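Local coordinates for protein epidermin leader peptide processing serine protease EpiP (Staphylococcus aureus subsp. aureus, PDB 3QFH) that probably cleaves the leader peptide from the precursor of the lantibiotic epidermin, acting as a subtilisin-like serine endopeptidase, at residues I129-M134 against V171-G176. Sequence-based numbering, arbitrary orientation. Where two conformers were deposited one is given.
Sequences IDTGVM and VNDRKG
Thr131 OG1 and the backbone N of Gly176 meet Asp173 OD1 from opposite faces of its carboxylate plane. Thr131 OG1 donates to Asp173 OD1 at 2.6 Å, 41° out of the plane. Gly176 N reaches the same Asp173 OD1 at 2.8 Å. That second bond closes an Asx motif, and Gly176 is the N-cap residue of helix 177-186. Two donors on one oxygen would probably favour the charged carboxylate. Asp173 CG lies anti to the backbone N (chi1 -168°), which leaves OD1 within reach of Thr131 OG1. Asp173 CB rests against Gly132 C at 3.6 Å. The other carboxylate oxygen, OD2, bonds to Thr179 OG1 on the helix.

Thr131 OG1 sits between its own backbone N and carbonyl carbon (chi1 68°). There it can donate to Asp173 and also accept from the backbone N of Gly178. Thr131 CG2, beside the backbone N, packs against Lys175 CB at 4.1 Å. The Lys175 chain crosses Thr131 at about a right angle, and its NZ goes on to Lys209 O.

Strand 126-130 belongs to the parallel sheet of the subtilase fold. Asp130 at its end, immediately before Thr131, and His177, immediately after Gly176, fit a Ser-His-Asp catalytic triad with Ser383. Asp130 OD1 accepts from the backbone N of Thr131 and is also bonded to His177 ND1.

Gly132 CA comes to 3.2 Å from Val171 O. With no side chain at Gly132, the two backbones approach to 4.0 Å, from Gly132 CA to Asp173 CA. Next to it, Val133 N donates to Val171 O at 2.9 Å. One water bridges Thr131 O and Arg174 N.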
ATOM      1  N   ILE A 129       1.111   1.195  -5.445  1.00 22.80           N
ATOM      2  CA  ILE A 129       2.332   0.424  -5.407  1.00 23.76           C
ATOM      3  C   ILE A 129       1.884  -1.019  -5.178  1.00 24.24           C
ATOM      4  O   ILE A 129       1.404  -1.346  -4.115  1.00 25.15           O
ATOM      5  CB  ILE A 129       3.259   0.948  -4.311  1.00 23.60           C
ATOM      6  CG1 ILE A 129       3.593   2.413  -4.616  1.00 23.67           C
ATOM      7  CG2 ILE A 129       4.517   0.086  -4.213  1.00 21.22           C
ATOM      8  CD1 ILE A 129       4.390   3.100  -3.548  1.00 24.97           C
ATOM      9  N   ASP A 130       2.004  -1.869  -6.194  1.00 25.79           N
ATOM     10  CA  ASP A 130       1.478  -3.227  -6.067  1.00 27.92           C
ATOM     11  C   ASP A 130       2.086  -4.178  -7.117  1.00 28.04           C
ATOM     12  O   ASP A 130       3.215  -3.942  -7.610  1.00 27.01           O
ATOM     13  CB  ASP A 130      -0.062  -3.161  -6.161  1.00 27.70           C
ATOM     14  CG  ASP A 130      -0.753  -4.171  -5.249  1.00 32.53           C
ATOM     15  OD1 ASP A 130      -0.639  -5.404  -5.472  1.00 31.74           O
ATOM     16  OD2 ASP A 130      -1.429  -3.711  -4.306  1.00 37.02           O
ATOM     17  N   THR A 131       1.347  -5.221  -7.486  1.00 26.53           N
ATOM     18  CA  THR A 131       1.886  -6.249  -8.372  1.00 27.26           C
ATOM     19  C   THR A 131       1.869  -5.902  -9.868  1.00 27.82           C
ATOM     20  O   THR A 131       2.457  -6.615 -10.668  1.00 29.58           O
ATOM     21  CB  THR A 131       1.189  -7.631  -8.133  1.00 27.42           C
ATOM     22  OG1 THR A 131      -0.167  -7.586  -8.552  1.00 25.78           O
ATOM     23  CG2 THR A 131       1.224  -8.034  -6.645  1.00 28.06           C
ATOM     24  N   GLY A 132       1.244  -4.791 -10.236  1.00 26.94           N
ATOM     25  CA  GLY A 132       1.102  -4.410 -11.636  1.00 25.75           C
ATOM     26  C   GLY A 132      -0.386  -4.291 -11.886  1.00 26.16           C
ATOM     27  O   GLY A 132      -1.184  -4.417 -10.942  1.00 24.49           O
ATOM     28  N   VAL A 133      -0.778  -4.033 -13.131  1.00 24.90           N
ATOM     29  CA  VAL A 133      -2.196  -3.912 -13.459  1.00 24.44           C
ATOM     30  C   VAL A 133      -2.461  -4.390 -14.883  1.00 25.60           C
ATOM     31  O   VAL A 133      -1.582  -4.325 -15.762  1.00 24.53           O
ATOM     32  CB  VAL A 133      -2.683  -2.434 -13.352  1.00 25.51           C
ATOM     33  CG1 VAL A 133      -1.995  -1.555 -14.433  1.00 22.86           C
ATOM     34  CG2 VAL A 133      -4.199  -2.336 -13.501  1.00 24.82           C
ATOM     35  N   MET A 134      -3.667  -4.903 -15.101  1.00 26.77           N
ATOM     36  CA  MET A 134      -4.093  -5.261 -16.437  1.00 27.53           C
ATOM     37  C   MET A 134      -4.543  -3.915 -17.048  1.00 27.40           C
ATOM     38  O   MET A 134      -5.683  -3.521 -16.900  1.00 26.29           O
ATOM     39  CB  MET A 134      -5.252  -6.245 -16.382  1.00 27.36           C
ATOM     40  CG  MET A 134      -5.711  -6.637 -17.758  1.00 29.61           C
ATOM     41  SD  MET A 134      -7.135  -7.679 -17.752  1.00 32.66           S
ATOM     42  CE  MET A 134      -7.519  -7.657 -19.551  1.00 28.47           C
ATOM     43  N   VAL A 171       4.443  -2.758 -16.698  1.00 30.72           N
ATOM     44  CA  VAL A 171       3.710  -2.880 -15.440  1.00 29.17           C
ATOM     45  C   VAL A 171       2.607  -3.922 -15.503  1.00 29.44           C
ATOM     46  O   VAL A 171       1.689  -3.877 -14.690  1.00 29.01           O
ATOM     47  CB  VAL A 171       3.150  -1.543 -14.921  1.00 29.10           C
ATOM     48  CG1 VAL A 171       4.315  -0.567 -14.619  1.00 28.24           C
ATOM     49  CG2 VAL A 171       2.130  -0.939 -15.880  1.00 29.14           C
ATOM     50  N   ASN A 172       2.692  -4.846 -16.461  0.50 29.61           N
ATOM     51  CA  ASN A 172       1.710  -5.929 -16.556  0.50 30.51           C
ATOM     52  C   ASN A 172       1.675  -6.691 -15.231  0.50 29.55           C
ATOM     53  O   ASN A 172       2.717  -6.898 -14.600  0.50 29.54           O
ATOM     54  CB  ASN A 172       2.036  -6.891 -17.705  0.50 30.60           C
ATOM     55  CG  ASN A 172       1.742  -6.297 -19.076  0.50 34.66           C
ATOM     56  OD1 ASN A 172       1.362  -5.132 -19.196  0.50 39.94           O
ATOM     57  ND2 ASN A 172       1.918  -7.105 -20.119  0.50 36.84           N
ATOM     58  N   ASP A 173       0.479  -7.088 -14.812  1.00 29.75           N
ATOM     59  CA  ASP A 173       0.288  -7.813 -13.565  1.00 29.87           C
ATOM     60  C   ASP A 173       0.473  -9.308 -13.805  1.00 31.48           C
ATOM     61  O   ASP A 173      -0.224  -9.884 -14.628  1.00 31.82           O
ATOM     62  CB  ASP A 173      -1.140  -7.546 -13.094  1.00 30.01           C
ATOM     63  CG  ASP A 173      -1.405  -7.981 -11.668  1.00 29.30           C
ATOM     64  OD1 ASP A 173      -0.509  -8.499 -10.990  1.00 30.17           O
ATOM     65  OD2 ASP A 173      -2.546  -7.789 -11.217  1.00 29.89           O
ATOM     66  N   ARG A 174       1.406  -9.923 -13.096  1.00 33.25           N
ATOM     67  CA  ARG A 174       1.611 -11.363 -13.186  1.00 35.80           C
ATOM     68  C   ARG A 174       0.794 -12.088 -12.129  1.00 36.60           C
ATOM     69  O   ARG A 174       0.318 -13.184 -12.367  1.00 37.76           O
ATOM     70  CB  ARG A 174       3.079 -11.751 -12.972  1.00 36.15           C
ATOM     71  CG  ARG A 174       4.041 -11.547 -14.145  1.00 37.63           C
ATOM     72  CD  ARG A 174       4.303 -10.087 -14.462  1.00 39.09           C
ATOM     73  NE  ARG A 174       5.505  -9.917 -15.273  1.00 39.23           N
ATOM     74  CZ  ARG A 174       5.819  -8.819 -15.964  1.00 39.62           C
ATOM     75  NH1 ARG A 174       6.945  -8.788 -16.661  1.00 40.94           N
ATOM     76  NH2 ARG A 174       5.003  -7.769 -16.000  1.00 37.86           N
ATOM     77  N   LYS A 175       0.651 -11.476 -10.954  1.00 37.04           N
ATOM     78  CA  LYS A 175      -0.026 -12.118  -9.822  1.00 36.82           C
ATOM     79  C   LYS A 175      -1.522 -11.891  -9.741  1.00 35.21           C
ATOM     80  O   LYS A 175      -2.255 -12.794  -9.346  1.00 36.41           O
ATOM     81  CB  LYS A 175       0.622 -11.681  -8.500  1.00 37.13           C
ATOM     82  CG  LYS A 175       2.015 -12.182  -8.328  1.00 40.57           C
ATOM     83  CD  LYS A 175       2.492 -11.974  -6.905  1.00 42.33           C
ATOM     84  CE  LYS A 175       3.805 -12.615  -6.691  1.00 42.94           C
ATOM     85  NZ  LYS A 175       4.193 -12.551  -5.264  1.00 49.26           N
ATOM     86  N   GLY A 176      -1.971 -10.678 -10.058  1.00 33.32           N
ATOM     87  CA  GLY A 176      -3.408 -10.359 -10.068  1.00 31.84           C
ATOM     88  C   GLY A 176      -3.906  -9.406  -8.995  1.00 29.43           C
ATOM     89  O   GLY A 176      -4.971  -8.815  -9.134  1.00 29.52           O
TER
HETATM   90  O   HOH W   1       3.039  -9.241 -10.702  1.00 19.75           O
HETATM   91  O   HOH W   2      -0.036  -3.132 -17.827  1.00 33.23           O
HETATM   92  O   HOH W   3      -1.416  -5.449 -18.934  1.00 40.21           O